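Local coordinates for protein GCN5-related N-acetyltransferase (Kribbella flavida, PDB 4MY0) that probably transfers acetyl groups from acetyl-coenzyme A to the amines of aminoglycosides, as a member of the GCN5-related N-acetyltransferase family, at residues 280-285 against 347-352; 305-310 against 338-343; 318-323 against 331-336. All coordinates share one frame; numbering follows the deposited sequence.

From the N terminus, the chain first reaches 280-285, the end of a strand of the acetyltransferase part, and then enters the sterol carrier protein-like part. There it runs through strand 302-309 and turns through the hairpin 318-325/328-333, where interaction 3 closes the smallest loop. The return to strand 341-344 closes the larger loop of interaction 2, and helix 345-352 follows directly to close the largest, interaction 1. The three loops nest without crossing. Interactions 2 and 3 belong to one mixed sheet and meet through the salt bridge of Asp305 with Arg319. Interaction 1 joins that C-terminal part to the acetyltransferase part, and the Arg283-Asp310 salt bridge links it to interaction 2.

Interaction 1. Residues 280-285 against 347-352; sequences WMLRLL and GLAALY
Leu284 reaches over the Tyr352 ring, laying CD2 above one face. CD2 of Leu284 is 4.0 Å from the centroid of the Tyr352 ring and 24° off the normal, which meets the geometry of a CH-pi contact, although it is shifted toward the rim. CD1 of Leu284 comes within 3.7 Å of CD1 of Tyr352, and both branches touch the ring. With CG anti to the backbone N (chi1 -174°), Tyr352 directs its ring toward the strand, where Leu282 meets it as well: CD2 of Leu282 lies 3.8 Å from CD2 of Tyr352, the two side chains crossing at about a right angle. The contact is a strand-on-helix packing between domains: the last residues of strand 274-284, from the acetyltransferase part, lie against helix 345-352 of the sterol carrier protein-like part. The axes of the short segments 280-284 and 347-352 make 110° and approach to 7.0 Å, compatible with the small Ala349 at the crossing, whose CB sits 3.2 Å from the carbonyl O of Leu282. Leu348, the residue before Ala349, crosses Leu284 at about a right angle, CG of Leu348 lying 4.0 Å from CG of Leu284. Beyond this apolar patch the Tyr352 hydroxyl is hydrogen-bonded to the carbonyl O of Ala290, while Trp75 meets the same ring edge-to-face and Arg294 makes a cation-pi contact with it.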
ATOM      1  N   TRP C 280      25.172   5.539 -13.597  1.00 21.30           N
ATOM      2  CA  TRP C 280      26.457   4.899 -13.363  1.00 20.73           C
ATOM      3  C   TRP C 280      27.588   5.905 -13.525  1.00 21.88           C
ATOM      4  O   TRP C 280      27.432   6.920 -14.212  1.00 22.16           O
ATOM      5  CB  TRP C 280      26.650   3.695 -14.297  1.00 20.13           C
ATOM      6  CG  TRP C 280      26.248   3.952 -15.715  1.00 20.79           C
ATOM      7  CD1 TRP C 280      25.042   3.671 -16.280  1.00 20.45           C
ATOM      8  CD2 TRP C 280      27.063   4.515 -16.756  1.00 20.52           C
ATOM      9  NE1 TRP C 280      25.051   4.029 -17.612  1.00 21.90           N
ATOM     10  CE2 TRP C 280      26.285   4.545 -17.928  1.00 22.52           C
ATOM     11  CE3 TRP C 280      28.386   4.975 -16.813  1.00 18.68           C
ATOM     12  CZ2 TRP C 280      26.780   5.044 -19.153  1.00 22.01           C
ATOM     13  CZ3 TRP C 280      28.883   5.465 -18.028  1.00 20.34           C
ATOM     14  CH2 TRP C 280      28.081   5.499 -19.176  1.00 20.78           C
HETATM   15  N   MSE C 281      28.722   5.626 -12.888  1.00 20.26           N
HETATM   16  CA  MSE C 281      29.847   6.553 -12.912  1.00 19.52           C
HETATM   17  C   MSE C 281      30.945   6.090 -13.840  1.00 22.28           C
HETATM   18  O   MSE C 281      31.030   4.905 -14.155  1.00 19.96           O
HETATM   19  CB  MSE C 281      30.422   6.744 -11.519  1.00 18.40           C
HETATM   20  CG  MSE C 281      29.535   7.595 -10.633  1.00 24.00           C
HETATM   21 SE   MSE C 281      30.402   7.891  -8.915  0.68 28.09          SE
HETATM   22  CE  MSE C 281      29.221   9.309  -8.284  1.00 39.18           C
ATOM     23  N   LEU C 282      31.784   7.040 -14.254  1.00 21.89           N
ATOM     24  CA  LEU C 282      32.863   6.801 -15.202  1.00 22.26           C
ATOM     25  C   LEU C 282      34.133   7.456 -14.683  1.00 22.20           C
ATOM     26  O   LEU C 282      34.069   8.509 -14.040  1.00 20.01           O
ATOM     27  CB  LEU C 282      32.504   7.442 -16.543  1.00 19.83           C
ATOM     28  CG  LEU C 282      33.533   7.317 -17.659  1.00 24.47           C
ATOM     29  CD1 LEU C 282      33.661   5.851 -18.049  1.00 28.45           C
ATOM     30  CD2 LEU C 282      33.127   8.171 -18.859  1.00 22.44           C
ATOM     31  N   ARG C 283      35.281   6.839 -14.944  1.00 19.12           N
ATOM     32  CA  ARG C 283      36.565   7.506 -14.718  1.00 22.23           C
ATOM     33  C   ARG C 283      37.530   7.222 -15.873  1.00 22.30           C
ATOM     34  O   ARG C 283      37.581   6.094 -16.364  1.00 22.17           O
ATOM     35  CB  ARG C 283      37.204   7.039 -13.407  1.00 20.48           C
ATOM     36  CG  ARG C 283      38.378   7.916 -12.968  1.00 21.13           C
ATOM     37  CD  ARG C 283      39.374   7.172 -12.063  1.00 22.01           C
ATOM     38  NE  ARG C 283      40.094   8.107 -11.191  1.00 26.35           N
ATOM     39  CZ  ARG C 283      41.072   8.918 -11.597  1.00 30.15           C
ATOM     40  NH1 ARG C 283      41.462   8.922 -12.869  1.00 28.49           N
ATOM     41  NH2 ARG C 283      41.660   9.738 -10.732  1.00 28.68           N
ATOM     42  N   LEU C 284      38.287   8.227 -16.314  1.00 21.58           N
ATOM     43  CA  LEU C 284      39.364   7.970 -17.274  1.00 23.42           C
ATOM     44  C   LEU C 284      40.649   7.553 -16.532  1.00 23.65           C
ATOM     45  O   LEU C 284      41.075   8.222 -15.584  1.00 23.90           O
ATOM     46  CB  LEU C 284      39.650   9.190 -18.159  1.00 21.97           C
ATOM     47  CG  LEU C 284      38.576   9.838 -19.040  1.00 29.68           C
ATOM     48  CD1 LEU C 284      39.178  10.287 -20.357  1.00 26.97           C
ATOM     49  CD2 LEU C 284      37.335   8.978 -19.269  1.00 25.52           C
ATOM     50  N   LEU C 285      41.254   6.448 -16.955  1.00 21.38           N
ATOM     51  CA  LEU C 285      42.519   5.990 -16.371  1.00 26.39           C
ATOM     52  C   LEU C 285      43.734   6.330 -17.241  1.00 30.00           C
ATOM     53  O   LEU C 285      44.848   6.494 -16.728  1.00 33.55           O
ATOM     54  CB  LEU C 285      42.490   4.478 -16.147  1.00 28.44           C
ATOM     55  CG  LEU C 285      41.298   3.903 -15.395  1.00 30.95           C
ATOM     56  CD1 LEU C 285      41.443   2.398 -15.274  1.00 28.99           C
ATOM     57  CD2 LEU C 285      41.199   4.554 -14.033  1.00 31.83           C
ATOM     58  N   GLY C 347      35.540  16.000 -13.764  1.00 24.24           N
ATOM     59  CA  GLY C 347      35.128  16.814 -14.899  1.00 25.33           C
ATOM     60  C   GLY C 347      35.557  16.189 -16.218  1.00 28.45           C
ATOM     61  O   GLY C 347      34.813  16.195 -17.213  1.00 21.56           O
ATOM     62  N   LEU C 348      36.767  15.642 -16.227  1.00 26.87           N
ATOM     63  CA  LEU C 348      37.283  14.931 -17.394  1.00 26.49           C
ATOM     64  C   LEU C 348      36.345  13.779 -17.798  1.00 23.39           C
ATOM     65  O   LEU C 348      35.923  13.665 -18.960  1.00 23.01           O
ATOM     66  CB  LEU C 348      38.676  14.388 -17.069  1.00 26.10           C
ATOM     67  CG  LEU C 348      39.365  13.630 -18.191  1.00 28.12           C
ATOM     68  CD1 LEU C 348      39.553  14.558 -19.375  1.00 22.38           C
ATOM     69  CD2 LEU C 348      40.694  13.046 -17.700  1.00 23.99           C
ATOM     70  N   ALA C 349      36.018  12.928 -16.832  1.00 21.63           N
ATOM     71  CA  ALA C 349      35.106  11.808 -17.081  1.00 24.91           C
ATOM     72  C   ALA C 349      33.726  12.282 -17.564  1.00 26.41           C
ATOM     73  O   ALA C 349      33.171  11.731 -18.515  1.00 26.16           O
ATOM     74  CB  ALA C 349      34.968  10.948 -15.831  1.00 19.67           C
ATOM     75  N   ALA C 350      33.166  13.288 -16.901  1.00 22.95           N
ATOM     76  CA  ALA C 350      31.851  13.793 -17.299  1.00 23.70           C
ATOM     77  C   ALA C 350      31.892  14.409 -18.710  1.00 27.27           C
ATOM     78  O   ALA C 350      30.976  14.205 -19.517  1.00 26.62           O
ATOM     79  CB  ALA C 350      31.328  14.797 -16.284  1.00 22.29           C
ATOM     80  N   LEU C 351      32.952  15.158 -19.007  1.00 27.31           N
ATOM     81  CA  LEU C 351      33.127  15.724 -20.347  1.00 25.82           C
ATOM     82  C   LEU C 351      33.215  14.613 -21.400  1.00 25.36           C
ATOM     83  O   LEU C 351      32.583  14.695 -22.463  1.00 25.79           O
ATOM     84  CB  LEU C 351      34.384  16.601 -20.396  1.00 25.72           C
ATOM     85  CG  LEU C 351      34.832  17.064 -21.778  1.00 29.86           C
ATOM     86  CD1 LEU C 351      33.818  18.030 -22.335  1.00 29.58           C
ATOM     87  CD2 LEU C 351      36.239  17.691 -21.771  1.00 30.25           C
ATOM     88  N   TYR C 352      33.984  13.567 -21.089  1.00 23.01           N
ATOM     89  CA  TYR C 352      34.147  12.412 -21.979  1.00 23.27           C
ATOM     90  C   TYR C 352      32.804  11.748 -22.243  1.00 25.12           C
ATOM     91  O   TYR C 352      32.566  11.203 -23.325  1.00 23.75           O
ATOM     92  CB  TYR C 352      35.102  11.401 -21.339  1.00 21.84           C
ATOM     93  CG  TYR C 352      35.476  10.217 -22.212  1.00 23.44           C
ATOM     94  CD1 TYR C 352      36.628  10.252 -22.991  1.00 25.26           C
ATOM     95  CD2 TYR C 352      34.701   9.055 -22.235  1.00 22.72           C
ATOM     96  CE1 TYR C 352      36.989   9.179 -23.788  1.00 24.12           C
ATOM     97  CE2 TYR C 352      35.063   7.958 -23.024  1.00 21.89           C
ATOM     98  CZ  TYR C 352      36.215   8.038 -23.795  1.00 25.83           C
ATOM     99  OH  TYR C 352      36.604   6.985 -24.592  1.00 21.75           O
TER

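Interaction 2. Residues 305-310 against 338-343; sequences DLLIDD and GDVLQL
The carbonyl O of Leu343 is gripped by two neighbouring groups of strand 302-309. Asp309 N donates a hydrogen bond of 2.8 Å to Leu343 O with an N-H...O angle of 175°. A CA-H...O contact adds to it, CA of Ile308 lying 3.5 Å from O of Leu343. This is parallel pairing within the mixed five-stranded sheet of the sterol carrier protein-like part, the axes of strands 305-309 and 341-343 diverging by 26°. Leu307 sits between the partners in the usual parallel fashion, its N donating to Leu341 O at 2.9 Å and its O accepting from Leu343 N at the same length. The side chains divide between the two faces. Leu306, Ile308, Leu341 and Leu343 share one of them: the side chains of Leu306 and Leu341 lie side by side, pointing the same way, with CD2 of Leu306 3.7 Å from CD2 of Leu341, and helices 345-352 and 371-380 pack against this face. On the other, Leu307 lies alongside the CH2 groups of Gln342 in one of its two conformers.

Val340, the residue before Leu341, spreads its two methyls over its neighbours. Because chi1 is 60°, CG1 of Val340 falls between the backbone N and the carbonyl carbon and touches Leu307 CB at 3.7 Å, while CG2 rests on the 305-307 backbone. Cut back to an alanine, this position would probably leave Leu307 CB without its neighbour and a gap over that backbone. Where the strands splay apart, a water takes over the pairing, donating to Asp305 O and accepting from Leu341 N at 2.8 Å.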
ATOM      1  N   ASP C 305      42.858  23.160 -26.103  1.00 33.73           N
ATOM      2  CA  ASP C 305      43.701  22.685 -25.004  1.00 33.96           C
ATOM      3  C   ASP C 305      42.886  22.332 -23.752  1.00 34.75           C
ATOM      4  O   ASP C 305      41.849  22.943 -23.475  1.00 34.31           O
ATOM      5  CB  ASP C 305      44.795  23.710 -24.673  1.00 34.04           C
ATOM      6  CG  ASP C 305      46.027  23.580 -25.580  1.00 37.93           C
ATOM      7  OD1 ASP C 305      45.936  22.918 -26.641  1.00 37.13           O
ATOM      8  OD2 ASP C 305      47.091  24.147 -25.230  1.00 37.33           O
ATOM      9  N   LEU C 306      43.357  21.330 -23.011  1.00 34.72           N
ATOM     10  CA  LEU C 306      42.772  20.948 -21.731  1.00 36.62           C
ATOM     11  C   LEU C 306      43.888  20.894 -20.699  1.00 35.44           C
ATOM     12  O   LEU C 306      44.960  20.340 -20.970  1.00 33.34           O
ATOM     13  CB  LEU C 306      42.142  19.561 -21.824  1.00 34.66           C
ATOM     14  CG  LEU C 306      41.086  19.362 -22.899  1.00 40.41           C
ATOM     15  CD1 LEU C 306      40.563  17.936 -22.858  1.00 38.62           C
ATOM     16  CD2 LEU C 306      39.952  20.371 -22.708  1.00 41.89           C
ATOM     17  N   LEU C 307      43.644  21.464 -19.526  1.00 28.59           N
ATOM     18  CA  LEU C 307      44.578  21.328 -18.414  1.00 30.26           C
ATOM     19  C   LEU C 307      43.985  20.327 -17.427  1.00 31.05           C
ATOM     20  O   LEU C 307      42.961  20.595 -16.800  1.00 31.24           O
ATOM     21  CB  LEU C 307      44.851  22.675 -17.735  1.00 28.44           C
ATOM     22  CG  LEU C 307      45.808  22.604 -16.543  1.00 34.87           C
ATOM     23  CD1 LEU C 307      47.155  22.006 -16.971  1.00 36.80           C
ATOM     24  CD2 LEU C 307      45.998  23.965 -15.903  1.00 34.02           C
ATOM     25  N   ILE C 308      44.612  19.160 -17.319  1.00 29.73           N
ATOM     26  CA  ILE C 308      44.093  18.094 -16.467  1.00 30.04           C
ATOM     27  C   ILE C 308      44.837  18.040 -15.137  1.00 32.60           C
ATOM     28  O   ILE C 308      46.065  17.911 -15.100  1.00 32.94           O
ATOM     29  CB  ILE C 308      44.207  16.715 -17.163  1.00 27.73           C
ATOM     30  CG1 ILE C 308      43.338  16.664 -18.426  1.00 27.33           C
ATOM     31  CG2 ILE C 308      43.828  15.586 -16.200  1.00 27.08           C
ATOM     32  CD1 ILE C 308      43.560  15.390 -19.272  1.00 25.12           C
ATOM     33  N   ASP C 309      44.085  18.140 -14.049  1.00 31.78           N
ATOM     34  CA  ASP C 309      44.627  18.024 -12.702  1.00 35.96           C
ATOM     35  C   ASP C 309      44.162  16.688 -12.111  1.00 37.52           C
ATOM     36  O   ASP C 309      43.092  16.627 -11.494  1.00 37.11           O
ATOM     37  CB  ASP C 309      44.098  19.194 -11.855  1.00 41.85           C
ATOM     38  CG  ASP C 309      44.504  19.101 -10.394  1.00 48.88           C
ATOM     39  OD1 ASP C 309      43.776  19.653  -9.540  1.00 50.94           O
ATOM     40  OD2 ASP C 309      45.549  18.484 -10.096  1.00 50.96           O
ATOM     41  N   ASP C 310      44.937  15.615 -12.307  1.00 33.94           N
ATOM     42  CA  ASP C 310      44.546  14.296 -11.776  1.00 36.20           C
ATOM     43  C   ASP C 310      45.688  13.652 -10.996  1.00 41.14           C
ATOM     44  O   ASP C 310      46.477  12.877 -11.549  1.00 39.60           O
ATOM     45  CB  ASP C 310      44.046  13.359 -12.889  1.00 35.15           C
ATOM     46  CG  ASP C 310      43.555  11.999 -12.357  1.00 36.28           C
ATOM     47  OD1 ASP C 310      43.315  11.099 -13.199  1.00 40.34           O
ATOM     48  OD2 ASP C 310      43.414  11.831 -11.116  1.00 29.84           O
ATOM     49  N   GLY C 338      48.746  29.892 -21.885  1.00 39.37           N
ATOM     50  CA  GLY C 338      47.679  30.879 -21.770  1.00 40.34           C
ATOM     51  C   GLY C 338      46.426  30.312 -21.113  1.00 43.34           C
ATOM     52  O   GLY C 338      46.434  29.182 -20.618  1.00 40.70           O
ATOM     53  N   ASP C 339      45.350  31.094 -21.103  1.00 46.39           N
ATOM     54  CA  ASP C 339      44.097  30.659 -20.481  1.00 48.33           C
ATOM     55  C   ASP C 339      43.626  29.320 -21.046  1.00 44.06           C
ATOM     56  O   ASP C 339      43.679  29.084 -22.259  1.00 44.01           O
ATOM     57  CB  ASP C 339      42.999  31.726 -20.620  1.00 54.34           C
ATOM     58  CG  ASP C 339      41.697  31.341 -19.897  1.00 61.50           C
ATOM     59  OD1 ASP C 339      41.751  30.633 -18.860  1.00 57.58           O
ATOM     60  OD2 ASP C 339      40.616  31.760 -20.370  1.00 67.60           O
ATOM     61  N   VAL C 340      43.174  28.440 -20.164  1.00 36.40           N
ATOM     62  CA  VAL C 340      42.836  27.090 -20.587  1.00 33.66           C
ATOM     63  C   VAL C 340      41.730  26.531 -19.712  1.00 34.90           C
ATOM     64  O   VAL C 340      41.669  26.827 -18.511  1.00 35.63           O
ATOM     65  CB  VAL C 340      44.092  26.165 -20.558  1.00 30.07           C
ATOM     66  CG1 VAL C 340      44.677  26.090 -19.152  1.00 29.72           C
ATOM     67  CG2 VAL C 340      43.774  24.756 -21.102  1.00 32.58           C
ATOM     68  N   LEU C 341      40.844  25.746 -20.319  1.00 31.80           N
ATOM     69  CA  LEU C 341      39.863  24.995 -19.556  1.00 36.54           C
ATOM     70  C   LEU C 341      40.604  24.034 -18.616  1.00 36.51           C
ATOM     71  O   LEU C 341      41.420  23.216 -19.063  1.00 38.10           O
ATOM     72  CB  LEU C 341      38.946  24.211 -20.493  1.00 38.30           C
ATOM     73  CG  LEU C 341      37.867  23.396 -19.774  1.00 41.23           C
ATOM     74  CD1 LEU C 341      36.661  24.268 -19.577  1.00 37.96           C
ATOM     75  CD2 LEU C 341      37.507  22.141 -20.535  1.00 43.88           C
ATOM     76  N   GLN C 342      40.306  24.133 -17.325  0.54 32.04           N
ATOM     77  CA  GLN C 342      40.940  23.291 -16.310  0.54 31.57           C
ATOM     78  C   GLN C 342      39.922  22.313 -15.729  0.54 30.56           C
ATOM     79  O   GLN C 342      38.796  22.701 -15.414  0.54 29.39           O
ATOM     80  CB  GLN C 342      41.520  24.173 -15.202  0.54 32.58           C
ATOM     81  CG  GLN C 342      42.500  25.218 -15.720  0.54 35.46           C
ATOM     82  CD  GLN C 342      42.394  26.548 -15.000  0.54 40.06           C
ATOM     83  OE1 GLN C 342      42.121  26.602 -13.805  0.54 42.09           O
ATOM     84  NE2 GLN C 342      42.613  27.630 -15.731  0.54 29.77           N
ATOM     85  N   LEU C 343      40.309  21.045 -15.608  1.00 31.64           N
ATOM     86  CA  LEU C 343      39.425  20.023 -15.031  1.00 32.31           C
ATOM     87  C   LEU C 343      40.169  18.988 -14.206  1.00 30.73           C
ATOM     88  O   LEU C 343      41.341  18.705 -14.457  1.00 29.00           O
ATOM     89  CB  LEU C 343      38.609  19.285 -16.094  1.00 35.86           C
ATOM     90  CG  LEU C 343      38.803  19.424 -17.598  1.00 39.96           C
ATOM     91  CD1 LEU C 343      40.168  18.959 -18.038  1.00 39.95           C
ATOM     92  CD2 LEU C 343      37.714  18.620 -18.300  1.00 35.91           C
TER
HETATM   93  O   HOH W   1      40.900  25.444 -23.139  1.00 41.91           O

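Interaction 3. Residues 318-323 against 331-336; sequences GRWHLS and LTPSDR
Backbone bonds between His321 and Thr332 define the hydrogen-bonded pair of a beta hairpin, strands 318-325 and 328-333, whose second strand is one of the two outer strands of the sterol carrier protein-like sheet within this chain. Thr332 N donates to His321 O at 2.9 Å, in the carbonyl plane, and His321 N donates back to Thr332 O, although the modelled separation is doubtfully short. Past the strand end, Ser334 N still reaches Arg319 O, but from above the carbonyl plane, 39° out of it.

Among the apolar contacts, Leu322 and Leu331 share a face, CD1 of Leu331 packing on CB of Leu322 at 3.8 Å. CG of Leu331 meets CB of Trp320 at 3.7 Å, and its CD2 stands over one face of the indole, toward the rim. Separately, CZ3 of Trp320 touches CD of Pro333 obliquely.

Polar groups gather about the carboxylate of Asp305. Arg319, extended with chi1 -173°, forms a salt bridge to Asp305 OD2, which Ser334 OG also binds. Arg336 pairs with OD1, as does His321 ND1 by a hydrogen bond, while His321 NE2 is hydrogen-bonded to OE2 of Glu303. The Arg336 carbonyl lies over one face of the Arg319 guanidinium, Arg336 O being 3.1 Å from Arg319 CD; the two guanidinium planes are 80° apart. In an ST turn, Ser334 OG accepts from Arg336 N at 3.2 Å.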
ATOM      1  N   GLY C 318      48.485  17.406 -16.486  1.00 27.43           N
ATOM      2  CA  GLY C 318      49.234  18.374 -17.283  1.00 29.01           C
ATOM      3  C   GLY C 318      48.398  18.935 -18.415  1.00 31.04           C
ATOM      4  O   GLY C 318      47.175  18.705 -18.483  1.00 28.49           O
ATOM      5  N   ARG C 319      49.051  19.677 -19.307  1.00 31.43           N
ATOM      6  CA  ARG C 319      48.348  20.329 -20.400  1.00 32.54           C
ATOM      7  C   ARG C 319      48.400  19.513 -21.684  1.00 32.55           C
ATOM      8  O   ARG C 319      49.468  19.124 -22.158  1.00 32.72           O
ATOM      9  CB  ARG C 319      48.896  21.730 -20.653  1.00 38.92           C
ATOM     10  CG  ARG C 319      48.069  22.493 -21.662  1.00 40.36           C
ATOM     11  CD  ARG C 319      48.473  23.938 -21.684  1.00 41.11           C
ATOM     12  NE  ARG C 319      47.696  24.724 -22.634  1.00 35.28           N
ATOM     13  CZ  ARG C 319      47.305  25.968 -22.394  1.00 34.07           C
ATOM     14  NH1 ARG C 319      47.606  26.532 -21.230  1.00 32.00           N
ATOM     15  NH2 ARG C 319      46.612  26.644 -23.302  1.00 32.28           N
ATOM     16  N   TRP C 320      47.226  19.289 -22.251  1.00 27.83           N
ATOM     17  CA  TRP C 320      47.077  18.473 -23.433  1.00 30.05           C
ATOM     18  C   TRP C 320      46.360  19.254 -24.525  1.00 31.42           C
ATOM     19  O   TRP C 320      45.594  20.175 -24.245  1.00 33.26           O
ATOM     20  CB  TRP C 320      46.253  17.236 -23.080  1.00 30.89           C
ATOM     21  CG  TRP C 320      46.890  16.347 -22.059  1.00 31.16           C
ATOM     22  CD1 TRP C 320      46.726  16.401 -20.703  1.00 33.18           C
ATOM     23  CD2 TRP C 320      47.775  15.250 -22.313  1.00 30.73           C
ATOM     24  NE1 TRP C 320      47.465  15.412 -20.101  1.00 32.87           N
ATOM     25  CE2 TRP C 320      48.118  14.690 -21.069  1.00 33.21           C
ATOM     26  CE3 TRP C 320      48.318  14.689 -23.475  1.00 30.94           C
ATOM     27  CZ2 TRP C 320      48.980  13.591 -20.953  1.00 36.03           C
ATOM     28  CZ3 TRP C 320      49.180  13.603 -23.360  1.00 33.53           C
ATOM     29  CH2 TRP C 320      49.502  13.065 -22.110  1.00 36.13           C
ATOM     30  N   HIS C 321      46.627  18.891 -25.771  1.00 34.67           N
ATOM     31  CA  HIS C 321      45.881  19.429 -26.895  1.00 34.98           C
ATOM     32  C   HIS C 321      44.962  18.344 -27.460  1.00 33.02           C
ATOM     33  O   HIS C 321      45.400  17.222 -27.747  1.00 29.33           O
ATOM     34  CB  HIS C 321      46.822  19.940 -27.982  1.00 43.12           C
ATOM     35  CG  HIS C 321      46.105  20.422 -29.202  1.00 48.19           C
ATOM     36  ND1 HIS C 321      45.408  21.611 -29.232  1.00 51.48           N
ATOM     37  CD2 HIS C 321      45.941  19.857 -30.420  1.00 51.11           C
ATOM     38  CE1 HIS C 321      44.856  21.766 -30.422  1.00 52.81           C
ATOM     39  NE2 HIS C 321      45.165  20.715 -31.162  1.00 55.23           N
ATOM     40  N   LEU C 322      43.679  18.666 -27.583  1.00 33.65           N
ATOM     41  CA  LEU C 322      42.718  17.742 -28.173  1.00 31.66           C
ATOM     42  C   LEU C 322      42.446  18.115 -29.634  1.00 35.53           C
ATOM     43  O   LEU C 322      42.037  19.242 -29.938  1.00 38.28           O
ATOM     44  CB  LEU C 322      41.417  17.728 -27.369  1.00 27.85           C
ATOM     45  CG  LEU C 322      40.277  16.864 -27.925  1.00 35.58           C
ATOM     46  CD1 LEU C 322      40.584  15.378 -27.782  1.00 31.93           C
ATOM     47  CD2 LEU C 322      38.965  17.212 -27.239  1.00 34.89           C
ATOM     48  N   SER C 323      42.688  17.164 -30.534  1.00 32.81           N
ATOM     49  CA  SER C 323      42.432  17.354 -31.959  1.00 36.15           C
ATOM     50  C   SER C 323      41.320  16.397 -32.370  1.00 38.11           C
ATOM     51  O   SER C 323      41.445  15.177 -32.192  1.00 36.85           O
ATOM     52  CB  SER C 323      43.699  17.056 -32.767  1.00 36.79           C
ATOM     53  OG  SER C 323      43.554  17.443 -34.124  1.00 41.71           O
ATOM     54  N   LEU C 331      44.784  13.097 -28.348  1.00 35.86           N
ATOM     55  CA  LEU C 331      45.202  13.958 -27.245  1.00 34.02           C
ATOM     56  C   LEU C 331      46.729  13.947 -27.129  1.00 36.55           C
ATOM     57  O   LEU C 331      47.320  12.899 -26.880  1.00 35.16           O
ATOM     58  CB  LEU C 331      44.586  13.451 -25.946  1.00 28.99           C
ATOM     59  CG  LEU C 331      44.477  14.414 -24.773  1.00 30.69           C
ATOM     60  CD1 LEU C 331      43.455  15.498 -25.096  1.00 26.28           C
ATOM     61  CD2 LEU C 331      44.094  13.653 -23.506  1.00 30.01           C
ATOM     62  N   THR C 332      47.362  15.107 -27.313  1.00 38.05           N
ATOM     63  CA  THR C 332      48.824  15.206 -27.275  1.00 39.52           C
ATOM     64  C   THR C 332      49.281  16.297 -26.299  1.00 39.31           C
ATOM     65  O   THR C 332      48.540  17.250 -26.049  1.00 36.54           O
ATOM     66  CB  THR C 332      49.403  15.528 -28.672  1.00 38.85           C
ATOM     67  OG1 THR C 332      48.771  16.704 -29.189  1.00 39.08           O
ATOM     68  CG2 THR C 332      49.183  14.366 -29.640  1.00 41.33           C
ATOM     69  N   PRO C 333      50.510  16.172 -25.757  1.00 38.35           N
ATOM     70  CA  PRO C 333      51.033  17.183 -24.828  1.00 36.33           C
ATOM     71  C   PRO C 333      51.116  18.573 -25.447  1.00 34.48           C
ATOM     72  O   PRO C 333      51.439  18.686 -26.633  1.00 32.85           O
ATOM     73  CB  PRO C 333      52.451  16.679 -24.538  1.00 34.57           C
ATOM     74  CG  PRO C 333      52.370  15.200 -24.739  1.00 34.97           C
ATOM     75  CD  PRO C 333      51.445  15.041 -25.913  1.00 37.91           C
ATOM     76  N   SER C 334      50.843  19.609 -24.655  1.00 34.85           N
ATOM     77  CA  SER C 334      50.924  20.994 -25.136  1.00 35.58           C
ATOM     78  C   SER C 334      51.933  21.799 -24.320  1.00 35.42           C
ATOM     79  O   SER C 334      51.984  21.664 -23.099  1.00 31.56           O
ATOM     80  CB  SER C 334      49.549  21.674 -25.054  1.00 37.29           C
ATOM     81  OG  SER C 334      49.618  23.039 -25.455  1.00 41.09           O
ATOM     82  N   ASP C 335      52.718  22.650 -24.980  1.00 33.28           N
ATOM     83  CA  ASP C 335      53.658  23.501 -24.252  1.00 42.13           C
ATOM     84  C   ASP C 335      53.134  24.931 -24.092  1.00 40.83           C
ATOM     85  O   ASP C 335      53.880  25.843 -23.713  1.00 34.86           O
ATOM     86  CB  ASP C 335      55.048  23.478 -24.899  1.00 51.06           C
ATOM     87  CG  ASP C 335      55.013  23.766 -26.389  1.00 60.52           C
ATOM     88  OD1 ASP C 335      53.999  24.320 -26.868  1.00 62.16           O
ATOM     89  OD2 ASP C 335      56.011  23.448 -27.082  1.00 65.08           O
ATOM     90  N   ARG C 336      51.842  25.113 -24.369  1.00 35.76           N
ATOM     91  CA  ARG C 336      51.201  26.418 -24.246  1.00 39.88           C
ATOM     92  C   ARG C 336      50.913  26.725 -22.772  1.00 41.11           C
ATOM     93  O   ARG C 336      50.940  25.818 -21.935  1.00 42.92           O
ATOM     94  CB  ARG C 336      49.930  26.478 -25.113  1.00 40.47           C
ATOM     95  CG  ARG C 336      50.225  26.429 -26.633  1.00 40.86           C
ATOM     96  CD  ARG C 336      48.957  26.495 -27.503  1.00 46.65           C
ATOM     97  NE  ARG C 336      48.295  25.198 -27.630  1.00 50.62           N
ATOM     98  CZ  ARG C 336      48.623  24.270 -28.530  1.00 51.12           C
ATOM     99  NH1 ARG C 336      47.970  23.114 -28.567  1.00 48.29           N
ATOM    100  NH2 ARG C 336      49.604  24.491 -29.392  1.00 50.44           N
TER